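Local coordinates for recombination protein RecR (Deinococcus radiodurans, PDB 1VDD) that probably takes part in RecBC-independent recombinational DNA repair, binding DNA and acting with RecF and RecO, at residues S9-L14 / K23-L28; H55-C60 / D70-P75; H108-P113 / D148-Y153; T141-E146 / I168-P173. All coordinates share one frame; numbering follows the deposited sequence.

Contact 1: residues S9-L14 / K23-L28; sequences SLIREL and KSAQRL
Ala25 is the hollow in this interface: its methyl lies under the turn of helix 5-15 that carries Ile11 and Leu14, with CB 3.4 Å from Ile11 O and 3.6 Å from Ile11 CG2. A side chain this small lets the backbones close in, and the CA atoms of Ile11 and Ala25 are 5.1 Å apart. Ile11 reaches past the methyl with its other branch. CG1 stands opposite the carbonyl carbon (chi1 -51°), which sends CD1 onto the backbone of the next residue, 3.4 Å from Gln26 CA. These are the two helices of the helix-hairpin-helix element of RecR, a motif widely used for DNA binding; the axes of the two short segments run at 126° to each other and approach to 8.5 Å. On the other flank Leu14 and Leu28 cross obliquely, the Leu28 CD2 methyl sitting against both methyls of Leu14, 3.3 Å from Leu14 CD2. Cutting Ile11 back to an alanine would probably leave the backbone at Gln26 without its cover and open a gap beside the Ala25 methyl. Beyond these residues, Leu10 and Ile11 also pack on Ala29, and Leu28 touches Pro18 of the second subunit.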
loop_
_atom_site.group_PDB
_atom_site.type_symbol
_atom_site.label_atom_id
_atom_site.label_comp_id
_atom_site.label_asym_id
_atom_site.label_seq_id
_atom_site.Cartn_x
_atom_site.Cartn_y
_atom_site.Cartn_z
ATOM N N SER A 9 21.234 -20.525 7.484
ATOM C CA SER A 9 20.823 -21.444 6.437
ATOM C C SER A 9 19.319 -21.455 6.206
ATOM O O SER A 9 18.854 -21.622 5.075
ATOM C CB SER A 9 21.292 -22.851 6.773
ATOM O OG SER A 9 20.803 -23.771 5.815
ATOM N N LEU A 10 18.559 -21.286 7.278
ATOM C CA LEU A 10 17.110 -21.290 7.167
ATOM C C LEU A 10 16.640 -19.997 6.510
ATOM O O LEU A 10 15.772 -20.016 5.639
ATOM C CB LEU A 10 16.464 -21.413 8.549
ATOM C CG LEU A 10 15.302 -22.394 8.713
ATOM C CD1 LEU A 10 14.585 -22.073 10.015
ATOM C CD2 LEU A 10 14.338 -22.295 7.554
ATOM N N ILE A 11 17.225 -18.879 6.928
ATOM C CA ILE A 11 16.847 -17.576 6.391
ATOM C C ILE A 11 17.002 -17.585 4.884
ATOM O O ILE A 11 16.142 -17.108 4.150
ATOM C CB ILE A 11 17.731 -16.438 6.954
ATOM C CG1 ILE A 11 17.782 -16.506 8.479
ATOM C CG2 ILE A 11 17.161 -15.091 6.544
ATOM C CD1 ILE A 11 16.446 -16.417 9.136
ATOM N N ARG A 12 18.120 -18.137 4.438
ATOM C CA ARG A 12 18.434 -18.210 3.025
ATOM C C ARG A 12 17.357 -19.000 2.294
ATOM O O ARG A 12 16.618 -18.449 1.488
ATOM C CB ARG A 12 19.794 -18.873 2.862
ATOM C CG ARG A 12 20.391 -18.787 1.490
ATOM C CD ARG A 12 21.625 -19.657 1.457
ATOM N NE ARG A 12 21.315 -21.029 1.860
ATOM C CZ ARG A 12 22.228 -21.969 2.098
ATOM N NH1 ARG A 12 23.522 -21.688 1.976
ATOM N NH2 ARG A 12 21.848 -23.191 2.461
ATOM N N GLU A 13 17.256 -20.291 2.588
ATOM C CA GLU A 13 16.257 -21.126 1.939
ATOM C C GLU A 13 14.834 -20.543 1.998
ATOM O O GLU A 13 14.107 -20.604 1.003
ATOM C CB GLU A 13 16.274 -22.539 2.540
ATOM C CG GLU A 13 17.611 -23.264 2.379
ATOM C CD GLU A 13 18.188 -23.098 0.980
ATOM O OE1 GLU A 13 17.523 -23.523 0.011
ATOM O OE2 GLU A 13 19.296 -22.529 0.846
ATOM N N LEU A 14 14.424 -19.992 3.141
ATOM C CA LEU A 14 13.074 -19.424 3.228
ATOM C C LEU A 14 12.985 -18.227 2.301
ATOM O O LEU A 14 12.043 -18.117 1.521
ATOM C CB LEU A 14 12.718 -18.999 4.662
ATOM C CG LEU A 14 12.380 -20.107 5.672
ATOM C CD1 LEU A 14 12.349 -19.537 7.064
ATOM C CD2 LEU A 14 11.058 -20.751 5.343
ATOM N N LYS A 23 13.971 -9.811 5.589
ATOM C CA LYS A 23 13.353 -9.392 6.839
ATOM C C LYS A 23 12.246 -10.386 7.216
ATOM O O LYS A 23 12.142 -10.800 8.363
ATOM C CB LYS A 23 12.798 -7.972 6.681
ATOM C CG LYS A 23 12.443 -7.248 7.978
ATOM C CD LYS A 23 12.355 -5.719 7.771
ATOM C CE LYS A 23 11.169 -5.305 6.894
ATOM N NZ LYS A 23 9.855 -5.451 7.595
ATOM N N SER A 24 11.448 -10.801 6.238
ATOM C CA SER A 24 10.361 -11.734 6.504
ATOM C C SER A 24 10.828 -13.170 6.745
ATOM O O SER A 24 10.169 -13.935 7.444
ATOM C CB SER A 24 9.355 -11.706 5.362
ATOM O OG SER A 24 8.236 -12.515 5.677
ATOM N N ALA A 25 11.967 -13.537 6.169
ATOM C CA ALA A 25 12.501 -14.875 6.352
ATOM C C ALA A 25 12.938 -15.025 7.812
ATOM O O ALA A 25 12.663 -16.039 8.478
ATOM C CB ALA A 25 13.698 -15.091 5.428
ATOM N N GLN A 26 13.631 -14.005 8.303
ATOM C CA GLN A 26 14.105 -14.029 9.668
ATOM C C GLN A 26 12.884 -14.091 10.580
ATOM O O GLN A 26 12.804 -14.916 11.487
ATOM C CB GLN A 26 14.935 -12.782 9.949
ATOM C CG GLN A 26 15.555 -12.774 11.324
ATOM C CD GLN A 26 15.943 -11.390 11.756
ATOM O OE1 GLN A 26 16.939 -10.840 11.294
ATOM N NE2 GLN A 26 15.135 -10.802 12.637
ATOM N N ARG A 27 11.926 -13.216 10.314
ATOM C CA ARG A 27 10.701 -13.168 11.084
ATOM C C ARG A 27 10.165 -14.604 11.137
ATOM O O ARG A 27 9.678 -15.068 12.175
ATOM C CB ARG A 27 9.700 -12.250 10.369
ATOM C CG ARG A 27 8.802 -11.411 11.272
ATOM C CD ARG A 27 7.903 -10.479 10.453
ATOM N NE ARG A 27 6.824 -11.180 9.750
ATOM C CZ ARG A 27 5.745 -11.698 10.337
ATOM N NH1 ARG A 27 5.587 -11.602 11.649
ATOM N NH2 ARG A 27 4.813 -12.304 9.610
ATOM N N LEU A 28 10.293 -15.314 10.018
ATOM C CA LEU A 28 9.804 -16.684 9.919
ATOM C C LEU A 28 10.657 -17.731 10.638
ATOM O O LEU A 28 10.127 -18.691 11.196
ATOM C CB LEU A 28 9.653 -17.076 8.447
ATOM C CG LEU A 28 8.470 -18.003 8.164
ATOM C CD1 LEU A 28 7.435 -17.264 7.334
ATOM C CD2 LEU A 28 8.947 -19.237 7.442
#

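Contact 2: residues H55-C60 / D70-P75. With ZN (zinc ion), chain E.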
loop_
_atom_site.group_PDB
_atom_site.type_symbol
_atom_site.label_atom_id
_atom_site.label_comp_id
_atom_site.label_asym_id
_atom_site.label_seq_id
_atom_site.Cartn_x
_atom_site.Cartn_y
_atom_site.Cartn_z
ATOM N N HIS A 55 3.183 -34.943 -9.376
ATOM C CA HIS A 55 3.636 -34.981 -10.748
ATOM C C HIS A 55 2.548 -34.415 -11.640
ATOM O O HIS A 55 1.406 -34.218 -11.218
ATOM C CB HIS A 55 3.973 -36.420 -11.163
ATOM C CG HIS A 55 2.833 -37.374 -11.018
ATOM N ND1 HIS A 55 1.737 -37.354 -11.850
ATOM C CD2 HIS A 55 2.608 -38.367 -10.124
ATOM C CE1 HIS A 55 0.887 -38.292 -11.479
ATOM N NE2 HIS A 55 1.391 -38.921 -10.433
ATOM N N VAL A 56 2.914 -34.152 -12.882
ATOM C CA VAL A 56 1.981 -33.603 -13.845
ATOM C C VAL A 56 1.155 -34.715 -14.486
ATOM O O VAL A 56 1.668 -35.794 -14.745
ATOM C CB VAL A 56 2.756 -32.804 -14.928
ATOM C CG1 VAL A 56 3.468 -33.738 -15.878
ATOM C CG2 VAL A 56 1.824 -31.893 -15.651
ATOM N N CYS A 57 -0.129 -34.457 -14.720
ATOM C CA CYS A 57 -1.016 -35.445 -15.351
ATOM C C CYS A 57 -0.561 -35.667 -16.790
ATOM O O CYS A 57 -0.208 -34.722 -17.493
ATOM C CB CYS A 57 -2.478 -34.954 -15.333
ATOM S SG CYS A 57 -3.689 -35.974 -16.248
ATOM N N PRO A 58 -0.558 -36.921 -17.247
ATOM C CA PRO A 58 -0.132 -37.230 -18.614
ATOM C C PRO A 58 -1.090 -36.727 -19.704
ATOM O O PRO A 58 -0.650 -36.337 -20.786
ATOM C CB PRO A 58 -0.026 -38.746 -18.593
ATOM C CG PRO A 58 -1.161 -39.130 -17.681
ATOM C CD PRO A 58 -1.005 -38.139 -16.546
ATOM N N ILE A 59 -2.391 -36.745 -19.412
ATOM C CA ILE A 59 -3.422 -36.303 -20.360
ATOM C C ILE A 59 -3.405 -34.781 -20.430
ATOM O O ILE A 59 -2.881 -34.190 -21.380
ATOM C CB ILE A 59 -4.828 -36.750 -19.903
ATOM C CG1 ILE A 59 -4.837 -38.259 -19.616
ATOM C CG2 ILE A 59 -5.856 -36.355 -20.953
ATOM C CD1 ILE A 59 -4.243 -39.127 -20.723
ATOM N N CYS A 60 -4.032 -34.161 -19.437
ATOM C CA CYS A 60 -4.024 -32.715 -19.312
ATOM C C CYS A 60 -2.825 -32.662 -18.391
ATOM O O CYS A 60 -2.422 -33.704 -17.883
ATOM C CB CYS A 60 -5.262 -32.225 -18.571
ATOM S SG CYS A 60 -5.475 -32.970 -16.933
ATOM N N ASP A 70 -7.683 -35.985 -11.079
ATOM C CA ASP A 70 -9.053 -36.209 -10.602
ATOM C C ASP A 70 -10.095 -35.706 -11.602
ATOM O O ASP A 70 -11.208 -36.223 -11.667
ATOM C CB ASP A 70 -9.288 -35.517 -9.256
ATOM C CG ASP A 70 -10.686 -35.778 -8.701
ATOM O OD1 ASP A 70 -11.036 -36.960 -8.473
ATOM O OD2 ASP A 70 -11.437 -34.798 -8.494
ATOM N N VAL A 71 -9.736 -34.685 -12.369
ATOM C CA VAL A 71 -10.641 -34.133 -13.365
ATOM C C VAL A 71 -10.795 -35.120 -14.507
ATOM O O VAL A 71 -11.905 -35.394 -14.960
ATOM C CB VAL A 71 -10.102 -32.816 -13.930
ATOM C CG1 VAL A 71 -10.944 -32.375 -15.116
ATOM C CG2 VAL A 71 -10.091 -31.762 -12.840
ATOM N N CYS A 72 -9.668 -35.647 -14.975
ATOM C CA CYS A 72 -9.677 -36.607 -16.066
ATOM C C CYS A 72 -10.462 -37.850 -15.632
ATOM O O CYS A 72 -11.327 -38.333 -16.364
ATOM C CB CYS A 72 -8.232 -36.978 -16.473
ATOM S SG CYS A 72 -7.277 -35.681 -17.386
ATOM N N ALA A 73 -10.181 -38.345 -14.432
ATOM C CA ALA A 73 -10.860 -39.529 -13.912
ATOM C C ALA A 73 -12.366 -39.335 -13.789
ATOM O O ALA A 73 -13.146 -40.039 -14.432
ATOM C CB ALA A 73 -10.282 -39.908 -12.557
ATOM N N ASP A 74 -12.761 -38.389 -12.943
ATOM C CA ASP A 74 -14.166 -38.074 -12.706
ATOM C C ASP A 74 -15.012 -38.257 -13.976
ATOM O O ASP A 74 -14.757 -37.628 -15.012
ATOM C CB ASP A 74 -14.286 -36.640 -12.206
ATOM C CG ASP A 74 -15.610 -36.366 -11.544
ATOM O OD1 ASP A 74 -16.649 -36.825 -12.068
ATOM O OD2 ASP A 74 -15.607 -35.681 -10.502
ATOM N N PRO A 75 -16.030 -39.131 -13.901
ATOM C CA PRO A 75 -16.956 -39.462 -14.991
ATOM C C PRO A 75 -18.159 -38.530 -15.140
ATOM O O PRO A 75 -18.809 -38.515 -16.191
ATOM C CB PRO A 75 -17.382 -40.875 -14.640
ATOM C CG PRO A 75 -17.510 -40.779 -13.142
ATOM C CD PRO A 75 -16.253 -40.022 -12.745
HETATM ZN ZN ZN E . -5.816 -34.681 -16.149
#
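The C4-type zinc finger of RecR is closed here: the loop after strand 55-56 supplies two cysteine thiolates to the metal and the short helix 70-73 supplies one. Cys57 SG lies 2.5 Å from the zinc ion, Cys60 SG 1.9 Å and Cys72 SG 2.2 Å, and Cys69, just ahead of the helix, completes the set of four. The length to Cys60 SG is shorter than a normal zinc-thiolate bond and its exact value is doubtful. The two loop sulfurs come in with different first torsions. Cys57 holds SG opposite its backbone N (chi1 173°), whereas Cys60 tucks SG between its N and carbonyl carbon (chi1 56°). These different turns let two sulfurs of one loop converge on the ion that the helix sulfur also binds. Cys72 SG is 3.8 Å from Cys57 SG and 3.3 Å from Cys60 SG, the second value sharing the doubt over the Cys60 bond; the metal between the two segments is their main link, since no hydrogen bond joins them directly. Ile59 adds an apolar touch, its CB 3.7 Å from Cys72 SG with CG1 and CG2 a little further off, so the branched side chain lies along one side of the sulfur. Arg130 packs against both Ile59 and Cys60, and Val71 of the helix packs on Leu103 and Tyr104 of strand 103-106. Two pairs of cysteines, each pair separated by two residues, gripping one zinc ion are the signature of a Cys4 zinc finger.

Contact 3: residues H108-P113 / D148-Y153; sequences HGVLSP and DATALY
Leu111 pushes its side chain from the loop onto helix 145-158, between Thr150 and Tyr153. With CG opposite the carbonyl carbon (chi1 -63°), the branch point comes to rest on the Thr150 methyl, Leu111 CG to Thr150 CG2 being 3.6 Å. From there CD1 carries on to the next turn of the helix, 3.6 Å from Tyr153 CB, crossing that side chain at about a right angle; it meets the base of the ring obliquely. Thr150 splits its two branches between different tasks. CG2 takes the leucine, while OG1, opposite the carbonyl carbon (chi1 -44°), faces the loop backbone and accepts from Leu111 N at 3.1 Å, with an N-H...O angle of 155°; the position of this oxygen is somewhat uncertain. OG1 is also bonded to Glu146 O, one turn back in its own helix. Replacing Leu111 with an alanine is likely to leave the Thr150 methyl and Tyr153 CB without their apolar partner, a gap between loop and helix. Leu122, further along the same long loop, packs on Leu111, and Pro119 on Tyr153. The contact ties the loop after strand 103-106 to a helix of the Toprim domain, whose alpha/beta fold is built round a parallel four-stranded sheet.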
loop_
_atom_site.group_PDB
_atom_site.type_symbol
_atom_site.label_atom_id
_atom_site.label_comp_id
_atom_site.label_asym_id
_atom_site.label_seq_id
_atom_site.Cartn_x
_atom_site.Cartn_y
_atom_site.Cartn_z
ATOM N N HIS A 108 2.169 -25.294 -19.352
ATOM C CA HIS A 108 2.794 -24.821 -18.134
ATOM C C HIS A 108 3.490 -23.488 -18.308
ATOM O O HIS A 108 4.653 -23.325 -17.974
ATOM C CB HIS A 108 3.721 -25.888 -17.551
ATOM C CG HIS A 108 3.033 -26.811 -16.588
ATOM N ND1 HIS A 108 1.911 -27.536 -16.925
ATOM C CD2 HIS A 108 3.280 -27.085 -15.285
ATOM C CE1 HIS A 108 1.495 -28.216 -15.870
ATOM N NE2 HIS A 108 2.308 -27.959 -14.862
ATOM N N GLY A 109 2.740 -22.520 -18.830
ATOM C CA GLY A 109 3.276 -21.188 -19.034
ATOM C C GLY A 109 2.558 -20.398 -20.110
ATOM O O GLY A 109 1.428 -20.693 -20.487
ATOM N N VAL A 110 3.233 -19.379 -20.614
ATOM C CA VAL A 110 2.664 -18.535 -21.649
ATOM C C VAL A 110 3.713 -18.342 -22.712
ATOM O O VAL A 110 4.895 -18.319 -22.412
ATOM C CB VAL A 110 2.334 -17.142 -21.116
ATOM C CG1 VAL A 110 1.231 -16.526 -21.948
ATOM C CG2 VAL A 110 1.965 -17.218 -19.649
ATOM N N LEU A 111 3.281 -18.188 -23.950
ATOM C CA LEU A 111 4.220 -17.960 -25.032
ATOM C C LEU A 111 4.917 -16.620 -24.805
ATOM O O LEU A 111 4.463 -15.795 -24.018
ATOM C CB LEU A 111 3.488 -17.958 -26.377
ATOM C CG LEU A 111 2.829 -19.300 -26.703
ATOM C CD1 LEU A 111 2.190 -19.245 -28.078
ATOM C CD2 LEU A 111 3.878 -20.401 -26.658
ATOM N N SER A 112 6.037 -16.425 -25.485
ATOM C CA SER A 112 6.801 -15.194 -25.376
ATOM C C SER A 112 7.911 -15.253 -26.409
ATOM O O SER A 112 8.996 -15.776 -26.154
ATOM C CB SER A 112 7.384 -15.038 -23.971
ATOM O OG SER A 112 8.089 -16.200 -23.591
ATOM N N PRO A 113 7.640 -14.718 -27.605
ATOM C CA PRO A 113 8.597 -14.696 -28.713
ATOM C C PRO A 113 9.952 -14.128 -28.307
ATOM O O PRO A 113 10.994 -14.584 -28.778
ATOM C CB PRO A 113 7.889 -13.829 -29.759
ATOM C CG PRO A 113 7.046 -12.900 -28.914
ATOM C CD PRO A 113 6.480 -13.854 -27.894
ATOM N N ASP A 148 -2.787 -13.130 -24.341
ATOM C CA ASP A 148 -3.495 -12.760 -25.554
ATOM C C ASP A 148 -2.829 -13.444 -26.742
ATOM O O ASP A 148 -3.498 -13.988 -27.620
ATOM C CB ASP A 148 -3.459 -11.243 -25.732
ATOM C CG ASP A 148 -4.673 -10.713 -26.469
ATOM O OD1 ASP A 148 -4.755 -9.485 -26.698
ATOM O OD2 ASP A 148 -5.550 -11.532 -26.812
ATOM N N ALA A 149 -1.503 -13.422 -26.756
ATOM C CA ALA A 149 -0.748 -14.040 -27.831
ATOM C C ALA A 149 -0.848 -15.567 -27.820
ATOM O O ALA A 149 -1.060 -16.189 -28.867
ATOM C CB ALA A 149 0.696 -13.614 -27.743
ATOM N N THR A 150 -0.702 -16.177 -26.644
ATOM C CA THR A 150 -0.776 -17.640 -26.544
ATOM C C THR A 150 -2.097 -18.129 -27.114
ATOM O O THR A 150 -2.128 -19.043 -27.935
ATOM C CB THR A 150 -0.688 -18.137 -25.082
ATOM O OG1 THR A 150 0.351 -17.439 -24.395
ATOM C CG2 THR A 150 -0.380 -19.630 -25.054
ATOM N N ALA A 151 -3.179 -17.496 -26.670
ATOM C CA ALA A 151 -4.531 -17.833 -27.090
ATOM C C ALA A 151 -4.721 -17.780 -28.594
ATOM O O ALA A 151 -5.241 -18.725 -29.199
ATOM C CB ALA A 151 -5.526 -16.905 -26.414
ATOM N N LEU A 152 -4.319 -16.673 -29.207
ATOM C CA LEU A 152 -4.467 -16.557 -30.650
ATOM C C LEU A 152 -3.638 -17.639 -31.333
ATOM O O LEU A 152 -4.022 -18.160 -32.371
ATOM C CB LEU A 152 -4.059 -15.161 -31.124
ATOM C CG LEU A 152 -4.941 -14.003 -30.625
ATOM C CD1 LEU A 152 -4.644 -12.754 -31.460
ATOM C CD2 LEU A 152 -6.425 -14.356 -30.745
ATOM N N TYR A 153 -2.508 -17.995 -30.740
ATOM C CA TYR A 153 -1.699 -19.049 -31.331
ATOM C C TYR A 153 -2.487 -20.343 -31.238
ATOM O O TYR A 153 -2.570 -21.105 -32.203
ATOM C CB TYR A 153 -0.379 -19.235 -30.587
ATOM C CG TYR A 153 0.396 -20.424 -31.103
ATOM C CD1 TYR A 153 1.117 -20.353 -32.298
ATOM C CD2 TYR A 153 0.358 -21.642 -30.432
ATOM C CE1 TYR A 153 1.774 -21.460 -32.806
ATOM C CE2 TYR A 153 1.010 -22.757 -30.932
ATOM C CZ TYR A 153 1.714 -22.660 -32.118
ATOM O OH TYR A 153 2.356 -23.771 -32.609
#

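Contact 4: residues T141-E146 / I168-P173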
loop_
_atom_site.group_PDB
_atom_site.type_symbol
_atom_site.label_atom_id
_atom_site.label_comp_id
_atom_site.label_asym_id
_atom_site.label_seq_id
_atom_site.Cartn_x
_atom_site.Cartn_y
_atom_site.Cartn_z
ATOM N N THR A 141 -6.348 -18.405 -21.150
ATOM C CA THR A 141 -5.016 -17.939 -20.831
ATOM C C THR A 141 -5.183 -16.507 -20.340
ATOM O O THR A 141 -6.253 -15.915 -20.488
ATOM C CB THR A 141 -4.094 -17.942 -22.048
ATOM O OG1 THR A 141 -4.547 -16.980 -22.991
ATOM C CG2 THR A 141 -4.079 -19.307 -22.697
ATOM N N GLY A 142 -4.126 -15.966 -19.746
ATOM C CA GLY A 142 -4.164 -14.613 -19.219
ATOM C C GLY A 142 -4.653 -13.553 -20.190
ATOM O O GLY A 142 -5.215 -13.852 -21.230
ATOM N N THR A 143 -4.424 -12.297 -19.859
ATOM C CA THR A 143 -4.887 -11.219 -20.720
ATOM C C THR A 143 -3.759 -10.239 -20.961
ATOM O O THR A 143 -3.962 -9.123 -21.443
ATOM C CB THR A 143 -6.071 -10.497 -20.082
ATOM O OG1 THR A 143 -5.689 -10.041 -18.781
ATOM C CG2 THR A 143 -7.235 -11.449 -19.948
ATOM N N THR A 144 -2.562 -10.660 -20.591
ATOM C CA THR A 144 -1.386 -9.852 -20.820
ATOM C C THR A 144 -1.148 -10.092 -22.304
ATOM O O THR A 144 -1.868 -10.888 -22.913
ATOM C CB THR A 144 -0.215 -10.386 -20.001
ATOM O OG1 THR A 144 0.066 -11.728 -20.408
ATOM C CG2 THR A 144 -0.587 -10.390 -18.519
ATOM N N VAL A 145 -0.176 -9.409 -22.898
ATOM C CA VAL A 145 0.106 -9.609 -24.318
ATOM C C VAL A 145 0.526 -11.069 -24.490
ATOM O O VAL A 145 0.414 -11.655 -25.567
ATOM C CB VAL A 145 1.230 -8.664 -24.801
ATOM C CG1 VAL A 145 0.772 -7.214 -24.682
ATOM C CG2 VAL A 145 2.487 -8.878 -23.973
ATOM N N GLU A 146 0.992 -11.649 -23.394
ATOM C CA GLU A 146 1.407 -13.039 -23.364
ATOM C C GLU A 146 0.188 -13.963 -23.496
ATOM O O GLU A 146 0.126 -14.820 -24.382
ATOM C CB GLU A 146 2.120 -13.313 -22.041
ATOM C CG GLU A 146 3.226 -12.325 -21.731
ATOM C CD GLU A 146 4.233 -12.233 -22.857
ATOM O OE1 GLU A 146 4.706 -13.291 -23.322
ATOM O OE2 GLU A 146 4.554 -11.102 -23.277
ATOM N N ILE A 168 -12.314 -16.507 -23.032
ATOM C CA ILE A 168 -13.078 -15.976 -21.910
ATOM C C ILE A 168 -13.304 -14.489 -22.152
ATOM O O ILE A 168 -12.548 -13.849 -22.874
ATOM C CB ILE A 168 -12.362 -16.227 -20.552
ATOM C CG1 ILE A 168 -10.947 -15.650 -20.564
ATOM C CG2 ILE A 168 -12.285 -17.707 -20.281
ATOM C CD1 ILE A 168 -10.203 -15.897 -19.272
ATOM N N ALA A 169 -14.341 -13.935 -21.537
ATOM C CA ALA A 169 -14.698 -12.539 -21.750
ATOM C C ALA A 169 -13.812 -11.451 -21.148
ATOM O O ALA A 169 -13.647 -11.360 -19.935
ATOM C CB ALA A 169 -16.155 -12.317 -21.312
ATOM N N TYR A 170 -13.234 -10.624 -22.013
ATOM C CA TYR A 170 -12.439 -9.501 -21.540
ATOM C C TYR A 170 -13.537 -8.601 -21.022
ATOM O O TYR A 170 -14.559 -8.443 -21.683
ATOM C CB TYR A 170 -11.719 -8.809 -22.696
ATOM C CG TYR A 170 -10.463 -9.515 -23.144
ATOM C CD1 TYR A 170 -10.464 -10.888 -23.388
ATOM C CD2 TYR A 170 -9.277 -8.810 -23.331
ATOM C CE1 TYR A 170 -9.313 -11.549 -23.808
ATOM C CE2 TYR A 170 -8.115 -9.459 -23.756
ATOM C CZ TYR A 170 -8.140 -10.832 -23.991
ATOM O OH TYR A 170 -6.996 -11.493 -24.394
ATOM N N GLY A 171 -13.362 -8.016 -19.849
ATOM C CA GLY A 171 -14.431 -7.175 -19.348
ATOM C C GLY A 171 -14.179 -6.577 -17.990
ATOM O O GLY A 171 -13.165 -6.852 -17.355
ATOM N N VAL A 172 -15.116 -5.757 -17.530
ATOM C CA VAL A 172 -14.947 -5.117 -16.245
ATOM C C VAL A 172 -15.056 -6.207 -15.194
ATOM O O VAL A 172 -15.844 -7.148 -15.342
ATOM C CB VAL A 172 -16.031 -4.013 -16.045
ATOM C CG1 VAL A 172 -15.974 -3.040 -17.216
ATOM C CG2 VAL A 172 -17.425 -4.626 -15.959
ATOM N N PRO A 173 -14.238 -6.129 -14.139
ATOM C CA PRO A 173 -14.298 -7.154 -13.089
ATOM C C PRO A 173 -15.520 -6.930 -12.186
ATOM O O PRO A 173 -16.073 -5.837 -12.161
ATOM C CB PRO A 173 -12.974 -6.977 -12.352
ATOM C CG PRO A 173 -12.631 -5.536 -12.515
ATOM C CD PRO A 173 -13.205 -5.114 -13.869
#
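Thr143 sets its CG2 methyl over one face of the Tyr170 ring, 4.2 Å from Tyr170 CZ and displaced toward the rim. Chi1 of 56° stands that methyl opposite the Thr143 carbonyl carbon, with OG1 between N and C. The two segments follow strands 136-139 and 164-167, neighbours in the parallel sheet of the Toprim fold, and this loose apolar touch is made just beyond the strand ends. Nearer the sheet, Ile168 points its CD1 at the backbone of the first loop, 4.1 Å from Thr141 O. No hydrogen bond runs directly between the segments; Arg167 bridges them instead, its guanidinium donating to both Thr141 O and Gly142 O and making a weak bond with Tyr170 OH. That hydroxyl has a second weak partner in Asp148 on helix 145-158, and together these would limit how far the ring can swing. The carbonyl O of Ile168 meets the ring at its edge, in plane.

Further out, Thr141 OG1 is bonded to Gly147 O, and Gly142 N donates to Glu86. Thr143 OG1 looks to the fourth subunit, bonding Gly176 N and Pro173 O there. Tyr170 also packs on Arg188 of helix 183-191. Where the first loop turns into helix 145-158, Thr144 is the N-cap: its bond from Glu146 N is weak and doubtful, but its OG1 also accepts from Gly147 N.

Overall arrangement
Contacts 1 and 2 come first, each closing before the next opens, and the interleaved contacts 3 and 4 follow in the Toprim region. Contact 1 stands apart, its centre about 35 Å from those of contacts 3 and 4 and 36 Å from that of contact 2. Contact 2, the zinc finger, meets contact 3 through Val56 CG2 and His108 CE1, 3.7 Å apart. Contacts 3 and 4 lie close, centres 12 Å apart; their segments alternate along the chain and both use helix 145-158. Distinct modules are thus strung along one chain, and contacts 1 and 4 meet different neighbouring subunits of the four-chain assembly.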